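Local atomic coordinates of Lmo0547 protein (Listeria monocytogenes, PDB entry 4R9N), a protein that probably acts as a sugar-responsive transcriptional regulator of the SorC family, the crystallised part being its putative sugar-binding domain. Residues F15-E19 and L235-D241; S58-R64 and D93-I99; H75-I81 and M107-K112; P82-G86 and V204-S208; S153-N157 and I172-R176. One frame throughout, in Å; residues are numbered along the deposited sequence. Where two conformers were deposited one is given.

Contact 1. Residues F15-E19 and L235-D241; sequences FGLEE and LNAGLID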
# COMPACT_ATOMS: atom_id res chain seq x y z
N PHE A 15 13.46 1.34 -13.12
CA PHE A 15 13.29 0.66 -11.83
C PHE A 15 13.19 -0.86 -11.93
O PHE A 15 13.08 -1.52 -10.93
CB PHE A 15 12.08 1.23 -11.14
CG PHE A 15 12.23 2.69 -10.82
CD1 PHE A 15 13.18 3.09 -9.94
CD2 PHE A 15 11.42 3.63 -11.41
CE1 PHE A 15 13.35 4.42 -9.64
CE2 PHE A 15 11.60 4.97 -11.13
CZ PHE A 15 12.56 5.36 -10.22
N GLY A 16 13.22 -1.42 -13.13
CA GLY A 16 13.04 -2.87 -13.27
C GLY A 16 11.63 -3.33 -12.88
O GLY A 16 11.48 -4.38 -12.24
N LEU A 17 10.60 -2.55 -13.25
CA LEU A 17 9.23 -2.97 -13.01
C LEU A 17 8.66 -3.97 -14.00
O LEU A 17 8.99 -4.00 -15.19
CB LEU A 17 8.30 -1.76 -12.95
CG LEU A 17 8.76 -0.69 -11.92
CD1 LEU A 17 8.13 0.65 -12.20
CD2 LEU A 17 8.50 -1.14 -10.50
N GLU A 18 7.72 -4.75 -13.52
CA GLU A 18 6.88 -5.56 -14.38
C GLU A 18 5.99 -4.65 -15.26
O GLU A 18 5.83 -4.88 -16.50
CB GLU A 18 6.05 -6.50 -13.48
CG GLU A 18 5.06 -7.40 -14.17
CD GLU A 18 4.20 -8.19 -13.17
OE1 GLU A 18 4.60 -8.33 -11.99
OE2 GLU A 18 3.10 -8.63 -13.56
N GLU A 19 5.41 -3.62 -14.66
CA GLU A 19 4.57 -2.70 -15.38
C GLU A 19 4.45 -1.35 -14.71
O GLU A 19 4.40 -1.25 -13.48
CB GLU A 19 3.16 -3.27 -15.60
CG GLU A 19 2.32 -2.37 -16.52
CD GLU A 19 0.90 -2.85 -16.78
OE1 GLU A 19 0.42 -3.79 -16.09
OE2 GLU A 19 0.23 -2.30 -17.71
N LEU A 235 11.03 1.64 -4.73
CA LEU A 235 11.22 1.12 -6.10
C LEU A 235 12.62 0.57 -6.27
O LEU A 235 12.77 -0.55 -6.75
CB LEU A 235 11.00 2.19 -7.16
CG LEU A 235 9.57 2.60 -7.39
CD1 LEU A 235 9.46 3.89 -8.19
CD2 LEU A 235 8.77 1.46 -8.02
N ASN A 236 13.62 1.31 -5.77
CA ASN A 236 15.04 0.83 -5.81
C ASN A 236 15.30 -0.46 -5.03
O ASN A 236 16.13 -1.29 -5.46
CB ASN A 236 16.00 1.93 -5.32
CG ASN A 236 16.07 3.11 -6.29
OD1 ASN A 236 15.74 2.98 -7.47
ND2 ASN A 236 16.51 4.26 -5.80
N ALA A 237 14.57 -0.65 -3.93
CA ALA A 237 14.67 -1.85 -3.12
C ALA A 237 13.90 -3.03 -3.68
O ALA A 237 13.91 -4.10 -3.08
CB ALA A 237 14.15 -1.55 -1.72
N GLY A 238 13.18 -2.86 -4.78
CA GLY A 238 12.46 -3.96 -5.36
C GLY A 238 11.24 -4.38 -4.57
O GLY A 238 10.84 -5.53 -4.60
N LEU A 239 10.66 -3.47 -3.82
CA LEU A 239 9.47 -3.84 -3.04
C LEU A 239 8.20 -3.87 -3.91
O LEU A 239 7.18 -4.40 -3.47
CB LEU A 239 9.22 -2.83 -1.97
CG LEU A 239 10.34 -2.75 -0.94
CD1 LEU A 239 10.10 -1.64 0.08
CD2 LEU A 239 10.44 -4.13 -0.24
N ILE A 240 8.27 -3.26 -5.10
CA ILE A 240 7.11 -2.95 -5.92
C ILE A 240 7.35 -3.48 -7.31
O ILE A 240 8.39 -3.27 -7.92
CB ILE A 240 6.89 -1.43 -6.03
CG1 ILE A 240 6.47 -0.87 -4.70
CG2 ILE A 240 5.91 -1.06 -7.16
CD1 ILE A 240 6.79 0.61 -4.56
N ASP A 241 6.32 -4.08 -7.85
CA ASP A 241 6.33 -4.67 -9.21
C ASP A 241 5.58 -3.85 -10.25
O ASP A 241 5.97 -3.83 -11.43
CB ASP A 241 5.79 -6.09 -9.16
CG ASP A 241 6.59 -6.97 -8.20
OD1 ASP A 241 7.84 -7.12 -8.45
OD2 ASP A 241 6.02 -7.50 -7.18
O HOH W 1 9.31 -5.98 -10.80

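Contact 2. Residues S58-R64 and D93-I99; sequences SWGKTIR and DLHSNQI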
# COMPACT_ATOMS: atom_id res chain seq x y z
N SER A 58 -3.77 -3.21 1.62
CA SER A 58 -3.32 -2.42 2.74
C SER A 58 -4.40 -1.43 3.20
O SER A 58 -5.58 -1.75 3.23
CB SER A 58 -1.97 -1.78 2.42
OG SER A 58 -1.34 -1.24 3.56
N TRP A 59 -3.99 -0.22 3.58
CA TRP A 59 -4.90 0.77 4.10
C TRP A 59 -4.58 2.18 3.56
O TRP A 59 -3.59 2.39 2.85
CB TRP A 59 -4.73 0.73 5.63
CG TRP A 59 -3.61 1.56 6.06
CD1 TRP A 59 -2.27 1.28 5.96
CD2 TRP A 59 -3.72 2.86 6.64
NE1 TRP A 59 -1.53 2.37 6.43
CE2 TRP A 59 -2.40 3.34 6.85
CE3 TRP A 59 -4.80 3.70 6.97
CZ2 TRP A 59 -2.16 4.59 7.40
CZ3 TRP A 59 -4.54 4.94 7.53
CH2 TRP A 59 -3.23 5.38 7.71
N GLY A 60 -5.40 3.13 3.93
CA GLY A 60 -5.07 4.54 3.67
C GLY A 60 -5.97 5.26 2.72
O GLY A 60 -6.82 4.69 2.10
N LYS A 61 -5.75 6.57 2.61
CA LYS A 61 -6.62 7.38 1.80
C LYS A 61 -6.61 7.00 0.34
O LYS A 61 -7.65 7.03 -0.29
CB LYS A 61 -6.31 8.89 1.93
CG LYS A 61 -6.62 9.45 3.31
CD LYS A 61 -6.17 10.91 3.47
CE LYS A 61 -6.73 11.44 4.76
NZ LYS A 61 -6.37 12.85 5.00
N THR A 62 -5.44 6.72 -0.23
CA THR A 62 -5.37 6.41 -1.63
C THR A 62 -6.08 5.06 -1.99
O THR A 62 -6.87 4.94 -2.94
CB THR A 62 -3.89 6.38 -2.09
OG1 THR A 62 -3.25 7.66 -1.85
CG2 THR A 62 -3.83 6.13 -3.50
N ILE A 63 -5.82 4.06 -1.20
CA ILE A 63 -6.53 2.78 -1.36
C ILE A 63 -8.06 2.92 -1.09
O ILE A 63 -8.84 2.26 -1.75
CB ILE A 63 -5.88 1.73 -0.47
CG1 ILE A 63 -4.46 1.46 -1.06
CG2 ILE A 63 -6.65 0.42 -0.51
CD1 ILE A 63 -3.64 0.74 -0.10
N ARG A 64 -8.45 3.74 -0.12
CA ARG A 64 -9.88 4.01 0.11
C ARG A 64 -10.55 4.58 -1.18
O ARG A 64 -11.60 4.11 -1.61
CB ARG A 64 -10.06 4.90 1.31
CG ARG A 64 -11.49 5.32 1.52
CD ARG A 64 -12.21 4.16 2.19
NE ARG A 64 -12.99 3.44 1.26
CZ ARG A 64 -13.74 2.39 1.53
NH1 ARG A 64 -14.47 1.90 0.54
NH2 ARG A 64 -13.74 1.82 2.74
N ASP A 93 -12.95 3.30 8.36
CA ASP A 93 -13.18 4.03 7.11
C ASP A 93 -11.99 3.79 6.11
O ASP A 93 -12.14 3.18 5.04
CB ASP A 93 -13.37 5.53 7.40
CG ASP A 93 -14.06 6.28 6.24
OD1 ASP A 93 -13.68 6.07 5.06
OD2 ASP A 93 -15.00 7.08 6.52
N LEU A 94 -10.83 4.25 6.54
CA LEU A 94 -9.51 4.02 5.92
C LEU A 94 -8.84 2.68 6.28
O LEU A 94 -7.77 2.36 5.72
CB LEU A 94 -8.55 5.14 6.37
CG LEU A 94 -8.87 6.59 6.06
CD1 LEU A 94 -7.65 7.45 6.38
CD2 LEU A 94 -9.29 6.83 4.61
N HIS A 95 -9.40 1.95 7.25
CA HIS A 95 -8.88 0.67 7.75
C HIS A 95 -9.04 -0.42 6.77
O HIS A 95 -10.07 -0.49 6.08
CB HIS A 95 -9.65 0.26 9.01
CG HIS A 95 -9.41 1.17 10.16
ND1 HIS A 95 -9.77 0.84 11.45
CD2 HIS A 95 -8.83 2.39 10.22
CE1 HIS A 95 -9.41 1.82 12.26
NE2 HIS A 95 -8.83 2.77 11.54
N SER A 96 -8.00 -1.22 6.70
CA SER A 96 -7.89 -2.34 5.77
C SER A 96 -9.15 -3.22 5.85
O SER A 96 -9.69 -3.59 4.83
CB SER A 96 -6.69 -3.17 6.15
OG SER A 96 -6.31 -4.06 5.12
N ASN A 97 -9.64 -3.52 7.05
CA ASN A 97 -10.81 -4.41 7.17
C ASN A 97 -12.05 -3.93 6.47
O ASN A 97 -12.74 -4.72 5.82
CB ASN A 97 -11.18 -4.67 8.64
CG ASN A 97 -10.21 -5.63 9.32
OD1 ASN A 97 -9.89 -6.68 8.79
ND2 ASN A 97 -9.82 -5.30 10.55
N GLN A 98 -12.38 -2.65 6.63
CA GLN A 98 -13.52 -2.05 6.02
C GLN A 98 -13.33 -1.93 4.49
O GLN A 98 -14.28 -2.16 3.73
CB GLN A 98 -13.77 -0.65 6.54
CG GLN A 98 -15.02 0.01 5.95
CD GLN A 98 -16.32 -0.61 6.45
OE1 GLN A 98 -16.48 -0.88 7.65
NE2 GLN A 98 -17.26 -0.84 5.53
N ILE A 99 -12.10 -1.57 4.05
CA ILE A 99 -11.81 -1.55 2.62
C ILE A 99 -12.03 -2.94 1.96
O ILE A 99 -12.64 -3.09 0.89
CB ILE A 99 -10.39 -0.99 2.34
CG1 ILE A 99 -10.31 0.50 2.71
CG2 ILE A 99 -10.04 -1.17 0.88
CD1 ILE A 99 -8.89 0.98 2.89

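Contact 3. Residues H75-I81 and M107-K112; sequences HKDLTII and MKCHSK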
# COMPACT_ATOMS: atom_id res chain seq x y z
N HIS A 75 -16.58 -11.62 -8.94
CA HIS A 75 -15.43 -12.55 -8.97
C HIS A 75 -15.59 -13.42 -7.76
O HIS A 75 -14.86 -13.32 -6.75
CB HIS A 75 -14.12 -11.75 -8.94
CG HIS A 75 -12.85 -12.54 -9.11
ND1 HIS A 75 -12.79 -13.93 -9.19
CD2 HIS A 75 -11.57 -12.12 -9.22
CE1 HIS A 75 -11.53 -14.32 -9.30
NE2 HIS A 75 -10.77 -13.23 -9.32
N LYS A 76 -16.60 -14.27 -7.81
CA LYS A 76 -17.03 -14.94 -6.56
C LYS A 76 -15.99 -15.87 -5.92
O LYS A 76 -16.01 -16.06 -4.69
CB LYS A 76 -18.37 -15.66 -6.78
CG LYS A 76 -18.20 -16.87 -7.68
CD LYS A 76 -19.44 -17.77 -7.73
CE LYS A 76 -19.02 -19.21 -8.00
NZ LYS A 76 -18.10 -19.31 -9.18
N ASP A 77 -15.05 -16.40 -6.70
CA ASP A 77 -14.00 -17.25 -6.15
C ASP A 77 -12.79 -16.51 -5.50
O ASP A 77 -11.94 -17.14 -4.96
CB ASP A 77 -13.49 -18.28 -7.18
CG ASP A 77 -14.60 -19.28 -7.64
OD1 ASP A 77 -15.59 -19.52 -6.90
OD2 ASP A 77 -14.48 -19.82 -8.76
N LEU A 78 -12.73 -15.19 -5.59
CA LEU A 78 -11.62 -14.46 -5.02
C LEU A 78 -11.65 -14.50 -3.51
O LEU A 78 -12.74 -14.51 -2.95
CB LEU A 78 -11.70 -12.99 -5.47
CG LEU A 78 -10.54 -12.05 -5.05
CD1 LEU A 78 -9.22 -12.43 -5.66
CD2 LEU A 78 -10.81 -10.62 -5.51
N THR A 79 -10.51 -14.53 -2.84
CA THR A 79 -10.44 -14.20 -1.41
C THR A 79 -9.58 -12.97 -1.20
O THR A 79 -8.46 -12.93 -1.67
CB THR A 79 -9.89 -15.39 -0.61
OG1 THR A 79 -10.75 -16.50 -0.86
CG2 THR A 79 -9.87 -15.14 0.88
N ILE A 80 -10.15 -11.96 -0.53
CA ILE A 80 -9.46 -10.69 -0.19
C ILE A 80 -9.03 -10.71 1.27
O ILE A 80 -9.85 -11.06 2.16
CB ILE A 80 -10.42 -9.50 -0.42
CG1 ILE A 80 -10.97 -9.55 -1.82
CG2 ILE A 80 -9.69 -8.15 -0.24
CD1 ILE A 80 -12.03 -8.48 -2.04
N ILE A 81 -7.77 -10.36 1.51
CA ILE A 81 -7.13 -10.46 2.81
C ILE A 81 -6.54 -9.09 3.20
O ILE A 81 -5.71 -8.53 2.47
CB ILE A 81 -5.93 -11.43 2.79
CG1 ILE A 81 -6.28 -12.74 2.10
CG2 ILE A 81 -5.33 -11.63 4.18
CD1 ILE A 81 -7.15 -13.63 2.92
N MSE A 107 -17.46 -7.49 -5.46
CA MSE A 107 -17.12 -8.70 -6.25
C MSE A 107 -17.88 -9.94 -5.86
O MSE A 107 -17.65 -11.04 -6.41
CB MSE A 107 -15.61 -8.96 -6.22
CG MSE A 107 -14.89 -7.85 -6.90
SE MSE A 107 -12.98 -8.24 -7.11
CE MSE A 107 -12.43 -7.27 -5.51
N LYS A 108 -18.74 -9.79 -4.85
CA LYS A 108 -19.48 -10.90 -4.23
C LYS A 108 -18.61 -12.09 -3.91
O LYS A 108 -18.96 -13.24 -4.20
CB LYS A 108 -20.65 -11.31 -5.15
CG LYS A 108 -21.63 -10.20 -5.40
CD LYS A 108 -22.79 -10.72 -6.26
CE LYS A 108 -23.87 -9.66 -6.47
NZ LYS A 108 -24.43 -9.21 -5.16
N CYS A 109 -17.47 -11.83 -3.29
CA CYS A 109 -16.41 -12.85 -3.11
C CYS A 109 -16.17 -13.18 -1.63
O CYS A 109 -17.03 -12.92 -0.80
CB CYS A 109 -15.15 -12.37 -3.87
SG CYS A 109 -14.35 -10.95 -3.12
N HIS A 110 -15.06 -13.82 -1.31
CA HIS A 110 -14.72 -14.14 0.08
C HIS A 110 -13.76 -13.06 0.64
O HIS A 110 -13.05 -12.37 -0.11
CB HIS A 110 -14.08 -15.50 0.17
CG HIS A 110 -14.82 -16.56 -0.59
ND1 HIS A 110 -16.01 -17.11 -0.14
CD2 HIS A 110 -14.55 -17.16 -1.77
CE1 HIS A 110 -16.43 -18.00 -1.02
NE2 HIS A 110 -15.56 -18.05 -2.01
N SER A 111 -13.73 -12.93 1.95
CA SER A 111 -12.75 -12.01 2.62
C SER A 111 -12.47 -12.52 3.99
O SER A 111 -13.29 -13.32 4.54
CB SER A 111 -13.30 -10.57 2.69
OG SER A 111 -14.50 -10.52 3.45
N LYS A 112 -11.33 -12.12 4.53
CA LYS A 112 -11.00 -12.43 5.89
C LYS A 112 -10.91 -11.13 6.65
O LYS A 112 -10.80 -10.08 6.07
CB LYS A 112 -9.67 -13.23 5.96
CG LYS A 112 -9.74 -14.63 5.34
CD LYS A 112 -10.85 -15.46 6.00
CE LYS A 112 -10.59 -16.96 5.97
NZ LYS A 112 -10.26 -17.33 4.57
O HOH W 2 -18.16 -16.01 -3.13
O HOH W 3 -15.74 -19.73 -4.21

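Contact 4. Residues P82-G86 and V204-S208; sequences PLIGG and VIGLS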
# COMPACT_ATOMS: atom_id res chain seq x y z
N PRO A 82 -6.88 -8.59 4.40
CA PRO A 82 -6.26 -7.33 4.87
C PRO A 82 -4.83 -7.63 5.31
O PRO A 82 -4.57 -8.73 5.90
CB PRO A 82 -7.17 -6.92 6.07
CG PRO A 82 -7.80 -8.15 6.49
CD PRO A 82 -7.94 -9.05 5.30
N LEU A 83 -3.91 -6.74 4.98
CA LEU A 83 -2.51 -6.97 5.24
C LEU A 83 -2.07 -6.24 6.54
O LEU A 83 -0.88 -6.27 6.87
CB LEU A 83 -1.67 -6.52 4.09
CG LEU A 83 -1.93 -7.30 2.82
CD1 LEU A 83 -1.12 -6.72 1.67
CD2 LEU A 83 -1.71 -8.76 2.97
N ILE A 84 -3.00 -5.56 7.21
CA ILE A 84 -2.65 -4.77 8.41
C ILE A 84 -3.91 -4.72 9.27
O ILE A 84 -5.00 -4.73 8.72
CB ILE A 84 -2.16 -3.35 8.07
CG1 ILE A 84 -1.77 -2.64 9.37
CG2 ILE A 84 -3.15 -2.53 7.26
CD1 ILE A 84 -0.75 -1.65 9.16
N GLY A 85 -3.77 -4.73 10.58
CA GLY A 85 -4.92 -4.67 11.49
C GLY A 85 -5.57 -3.27 11.56
O GLY A 85 -5.15 -2.38 10.91
N GLY A 86 -6.53 -3.14 12.47
CA GLY A 86 -7.15 -1.86 12.88
C GLY A 86 -8.67 -1.95 12.71
O GLY A 86 -9.11 -2.47 11.67
N VAL A 204 3.86 -3.53 15.02
CA VAL A 204 2.79 -3.48 14.05
C VAL A 204 2.27 -4.91 13.78
O VAL A 204 3.07 -5.83 13.57
CB VAL A 204 3.32 -2.82 12.74
CG1 VAL A 204 2.30 -2.99 11.61
CG2 VAL A 204 3.55 -1.33 12.96
N ILE A 205 0.95 -5.07 13.74
CA ILE A 205 0.35 -6.34 13.36
C ILE A 205 -0.03 -6.22 11.90
O ILE A 205 -1.01 -5.61 11.56
CB ILE A 205 -0.86 -6.68 14.25
CG1 ILE A 205 -0.40 -6.75 15.74
CG2 ILE A 205 -1.45 -8.03 13.80
CD1 ILE A 205 -1.44 -7.13 16.73
N GLY A 206 0.77 -6.84 11.03
CA GLY A 206 0.52 -6.86 9.62
C GLY A 206 1.79 -7.38 8.94
O GLY A 206 2.81 -7.63 9.58
N LEU A 207 1.70 -7.47 7.62
CA LEU A 207 2.78 -7.96 6.79
C LEU A 207 3.99 -7.07 6.84
O LEU A 207 3.84 -5.84 6.74
CB LEU A 207 2.24 -7.97 5.35
CG LEU A 207 2.82 -8.81 4.26
CD1 LEU A 207 2.10 -10.14 4.26
CD2 LEU A 207 2.58 -8.16 2.91
N SER A 208 5.18 -7.64 6.97
CA SER A 208 6.45 -6.94 6.98
C SER A 208 6.95 -6.64 5.57
O SER A 208 6.44 -7.19 4.57
CB SER A 208 7.49 -7.79 7.71
OG SER A 208 7.83 -8.88 6.85

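Contact 5. Residues S153-N157 and I172-R176; sequences SSPYN and IEELR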
# COMPACT_ATOMS: atom_id res chain seq x y z
N SER A 153 3.81 6.07 1.64
CA SER A 153 3.64 7.37 2.28
C SER A 153 4.93 7.85 2.91
O SER A 153 5.92 7.14 2.94
CB SER A 153 2.51 7.29 3.30
OG SER A 153 2.24 8.61 3.78
N SER A 154 4.91 9.09 3.37
CA SER A 154 6.05 9.69 4.03
C SER A 154 5.46 10.11 5.35
O SER A 154 4.41 10.74 5.34
CB SER A 154 6.54 10.91 3.24
OG SER A 154 7.43 11.69 4.03
N PRO A 155 6.13 9.80 6.47
CA PRO A 155 5.58 10.19 7.75
C PRO A 155 5.72 11.68 8.06
O PRO A 155 5.29 12.06 9.11
CB PRO A 155 6.45 9.42 8.74
CG PRO A 155 7.78 9.36 8.09
CD PRO A 155 7.43 9.13 6.63
N TYR A 156 6.29 12.48 7.16
CA TYR A 156 6.68 13.86 7.48
C TYR A 156 5.73 14.88 6.87
O TYR A 156 4.81 14.54 6.13
CB TYR A 156 8.10 14.11 6.99
CG TYR A 156 9.11 13.12 7.51
CD1 TYR A 156 9.24 12.88 8.91
CD2 TYR A 156 9.90 12.37 6.63
CE1 TYR A 156 10.15 11.93 9.40
CE2 TYR A 156 10.82 11.43 7.12
CZ TYR A 156 10.95 11.23 8.52
OH TYR A 156 11.86 10.28 9.00
N ASN A 157 5.95 16.15 7.17
CA ASN A 157 5.07 17.24 6.67
C ASN A 157 3.56 16.92 6.73
O ASN A 157 2.88 16.88 5.71
CB ASN A 157 5.48 17.73 5.24
CG ASN A 157 6.45 16.81 4.52
OD1 ASN A 157 7.67 16.99 4.63
ND2 ASN A 157 5.93 15.85 3.76
N ILE A 172 7.61 10.87 15.30
CA ILE A 172 8.24 11.46 14.09
C ILE A 172 9.73 11.76 14.32
O ILE A 172 10.58 11.51 13.45
CB ILE A 172 7.44 12.65 13.54
CG1 ILE A 172 6.07 12.14 13.06
CG2 ILE A 172 8.27 13.40 12.49
CD1 ILE A 172 5.02 13.19 12.77
N GLU A 173 10.07 12.28 15.48
CA GLU A 173 11.46 12.56 15.72
C GLU A 173 12.30 11.28 15.83
O GLU A 173 13.40 11.25 15.35
CB GLU A 173 11.64 13.55 16.84
CG GLU A 173 11.15 14.93 16.39
CD GLU A 173 11.55 15.29 14.94
OE1 GLU A 173 12.65 14.89 14.50
OE2 GLU A 173 10.78 15.97 14.22
N GLU A 174 11.74 10.22 16.35
CA GLU A 174 12.42 8.92 16.35
C GLU A 174 12.69 8.46 14.92
O GLU A 174 13.83 8.07 14.57
CB GLU A 174 11.61 7.92 17.21
CG GLU A 174 11.89 6.45 17.00
CD GLU A 174 13.26 5.97 17.45
OE1 GLU A 174 14.08 6.78 17.92
OE2 GLU A 174 13.51 4.74 17.28
N LEU A 175 11.69 8.56 14.05
CA LEU A 175 11.82 8.16 12.66
C LEU A 175 12.87 8.96 11.94
O LEU A 175 13.68 8.37 11.26
CB LEU A 175 10.44 8.24 11.96
CG LEU A 175 9.36 7.32 12.57
CD1 LEU A 175 8.03 7.46 11.85
CD2 LEU A 175 9.74 5.85 12.44
N ARG A 176 12.89 10.30 12.13
CA ARG A 176 13.92 11.15 11.55
C ARG A 176 15.30 10.75 12.04
O ARG A 176 16.24 10.62 11.26
CB ARG A 176 13.69 12.65 11.91
CG ARG A 176 13.93 13.61 10.74
CD ARG A 176 13.42 15.03 10.99
NE ARG A 176 12.55 15.50 9.88
CZ ARG A 176 11.25 15.82 9.99
NH1 ARG A 176 10.61 15.77 11.15
NH2 ARG A 176 10.58 16.22 8.89
O HOH W 4 7.35 16.73 10.08

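Contact 1. Residues F15-E19 and L235-D241
Leu235 presses its CD1 methyl onto the ring of Phe15, 3.8 Å from the ring centroid and only 10° off the ring normal, a CH-pi contact made squarely over the centre of one face. The CB of Leu235 supports the same face nearer the CD1 edge of the ring. With CG beside the backbone N and anti to the carbonyl carbon (chi1 -62°), the phenyl group of Phe15 stands up against the end of helix 228-236. The other branch of Leu235 is used as well: its CD2 meets Leu17 CD2 at 3.6 Å, the two side chains crossing at about a right angle. One branched leucine thus serves two partners, and Ile253 and Ile243 extend this greasy cluster into the fold. At the margin, Asn236 OD1 lies in the ring plane, 3.5 Å from Phe15 CE1.

The outer side is looser and wetter. A water lies within bonding distance of Gly16 O and Asp241 OD1, while Asp241 OD2 is taken by the backbone of Val218. Glu18 sends its extended chain past Asp241 to a salt bridge with Arg48, which Glu19 shares; that arginine probably tempers the like charges of Glu18 and Asp241. Between the two regions the backbones join: Glu19 N donates to Asp241 O at 3.3 Å, in the carbonyl plane, and Glu18 N adds a weak, bent bond of 2.9 Å to Asp241 O. Gly16 and Gly238, both with positive phi, end their helices, Gly238 in a Schellman motif. Two helix-to-strand turns thereby enter neighbouring parallel strands, 19-23 and 242-246, as in Rossmann-like folds.

Contact 2. Residues S58-R64 and D93-I99
Arg64 reaches across to Asp93 with its guanidinium edge-on to the backbone: NH2 donates to Asp93 O at 3.1 Å, nearly straight at 173°, with the oxygen in the guanidinium plane. The bend at chi2 (80°) brings Arg64 CD to 3.0 Å from Asp93 O, and chi3 (-102°) turns the guanidinium so that NH2 reaches the same oxygen. One guanidinium face rests on Ile99 CG1, 3.7 Å from Arg64 NH2, the two side chains running past each other in opposite directions. Asp102 meets its charge and Asn68 its NH1, so several partners fix the group's rotation.

Leu94 lies obliquely across its neighbours. CD2 reaches Arg64 CB, and CB approaches Trp59 CE3. In the conformer given, one of two, the indole presents an edge to Leu94 O, which lies in the ring plane. That same oxygen accepts from Gly60 N at 3.1 Å. Deeper in, Ile63 CG2 meets Ile99 CG2 at 4.0 Å, the branched chains crossing at about a right angle, and both touch Ile57.

Gly60 and His95 are the N-cap residues of helices 61-69 and 96-107. The arrangement joins two strand-to-helix loops at the C-terminal edge of a parallel sheet, the usual location of ligand sites in Rossmann-like folds.

Contact 3. Residues H75-I81 and M107-K112
Met107, here selenomethionine, stands at the foot of helix 96-107, where the chain returns to an outer strand of the parallel Rossmann-like sheet. Its carbonyl O accepts from His75 N at 2.8 Å, and its long, flexible chain lays SE against Leu78 CD2 at 3.6 Å, while CE touches Ile80 CD1. Lys108, with positive phi, turns the backbone out of the helix; its carbonyl and that of Lys76 share a bridging water. Cys109 points inward. Its SG, held between the backbone N and the carbonyl carbon (chi1 70°), meets Ile80 CD1 at 3.6 Å, the small sulfur packing against the isoleucine's methyl.

At His110 the parallel pairing begins, opposite Thr79. His110 N donates to Leu78 O at 2.9 Å, almost in line with the carbonyl bond, and His110 O accepts from Ile80 N at 3.0 Å, the donor lying above the carbonyl plane. Ser111 pairs with Ile80, their side chains on the face opposite Thr79 and His110; its hydroxyl bonds to Lys104. Lys112 N then donates to Ile80 O at 3.0 Å, and its aliphatic stem runs alongside Ile81. Beyond this backbone grip, a water in the plane of the exposed His110 ring lies 2.8 Å from NE2 and donates to Asp77 OD1 at 2.7 Å.

Contact 4. Residues P82-G86 and V204-S208
Leu83 O accepts from Leu207 N at 2.9 Å, with an angle of 160° at the hydrogen, and Gly85 N donates to Ile205 O at 3.1 Å with a similar angle of 158°. These two bonds flank Ile84 and Gly206 and make a single backbone bridge between chains running in roughly opposite directions. At its centre the alpha carbons of Ile84 and Gly206 come within 4.0 Å. Such closeness suits glycine at 206: having no side chain, Gly206 brings its CA to 3.1 Å from Leu83 O.

The carbonyls are used beyond the bridge. Asn185 ND2 donates to both Leu83 O and Leu207 O, tying the two loops together from a third part of the chain, and Arg187 binds Gly206 O.

Apolar groups close around this polar core. Leu83 and Leu207 lie side by side and point the same way, CD1 of Leu83 standing 4.2 Å from CD2 of Leu207. On another flank Ile84, whose CG1 is anti to the backbone N (chi1 -178°), extends CD1 to Val204 CG1 at 4.1 Å; these two side chains meet at a slant. Ile205 turns its end elsewhere, onto helix 123-131, as befits a large aliphatic residue in the interior.

Most of the contact is buried among aliphatic side chains, and its polar hold comes from main-chain groups and Asn185. That chemistry is consistent with a well-defined junction between the loop following strand 79-82 and the loop preceding helix 209-213, two chain regions far apart in sequence.

Contact 5. Residues S153-N157 and I172-R176
An aromatic side chain, Tyr156, wedged against one side of a helix makes this largely buried loop-to-helix contact, in which the loop after strand 147-151 of the Rossmann-like sheet meets helix 169-177. The helix offers Ile172, Leu175 and Arg176, spaced so that all three can turn to the same side, while the loop offers Pro155 and Tyr156.

The tyrosine ring is held from several directions. Pro155 CG sits over the centre of one face, 3.6 Å above the plane, so the rigid proline backs the ring from within its own loop. Across the opposite face, in the conformer given (one of two), comes the guanidinium of Arg176, in an off-centre cation-pi contact: its CZ is then 4.3 Å from the ring centroid and 35° off the normal, with the two planes inclined by 31°. At the ring edge, in plane, Ile172 CG2 touches Tyr156 CD1 at 3.7 Å. The phenol end passes along the helix backbone near Leu175 and gives its OH to a hydrogen bond with Val180 O, so the polar tip is satisfied while the ring lies between proline carbons and the guanidinium.

Pro155 also makes its own apolar contact, CB meeting Leu175 CD1 at 4.0 Å, and both residues continue onto Val180 and Phe188 of the small antiparallel sheet. The contact thus joins the helix, the loop and that two-stranded hairpin.

Toward solvent the hold slackens. Arg176 and Glu173 each have two conformers; in those given, a weak salt bridge links them, with Arg176 NH1 lying 3.1 Å from Glu173 OE2.

Overall arrangement
Contact 1 closes a long loop of chain within which the other four contacts are nested. Contacts 2, 3 and 4 interlock: their segments alternate in sequence, and contact 4 touches both others. Asn97 ND2 of contact 2 probably hydrogen-bonds to Gly86 O of contact 4 at 3.1 Å, while Pro82 packs against Ser96 and Lys112. Contacts 1 and 3 involve strands at opposite outer ends of the parallel sheet, their centres about 27 Å apart. Contact 5 is farthest from contact 3, about 35 Å between centres. Segments 58-64, 82-86 and 93-99, joined by 204-208, gather at the strand ends where Rossmann-like folds usually bind ligands, consistent with a sugar pocket nearby; the centres of contacts 2 and 4 are about 12 Å apart.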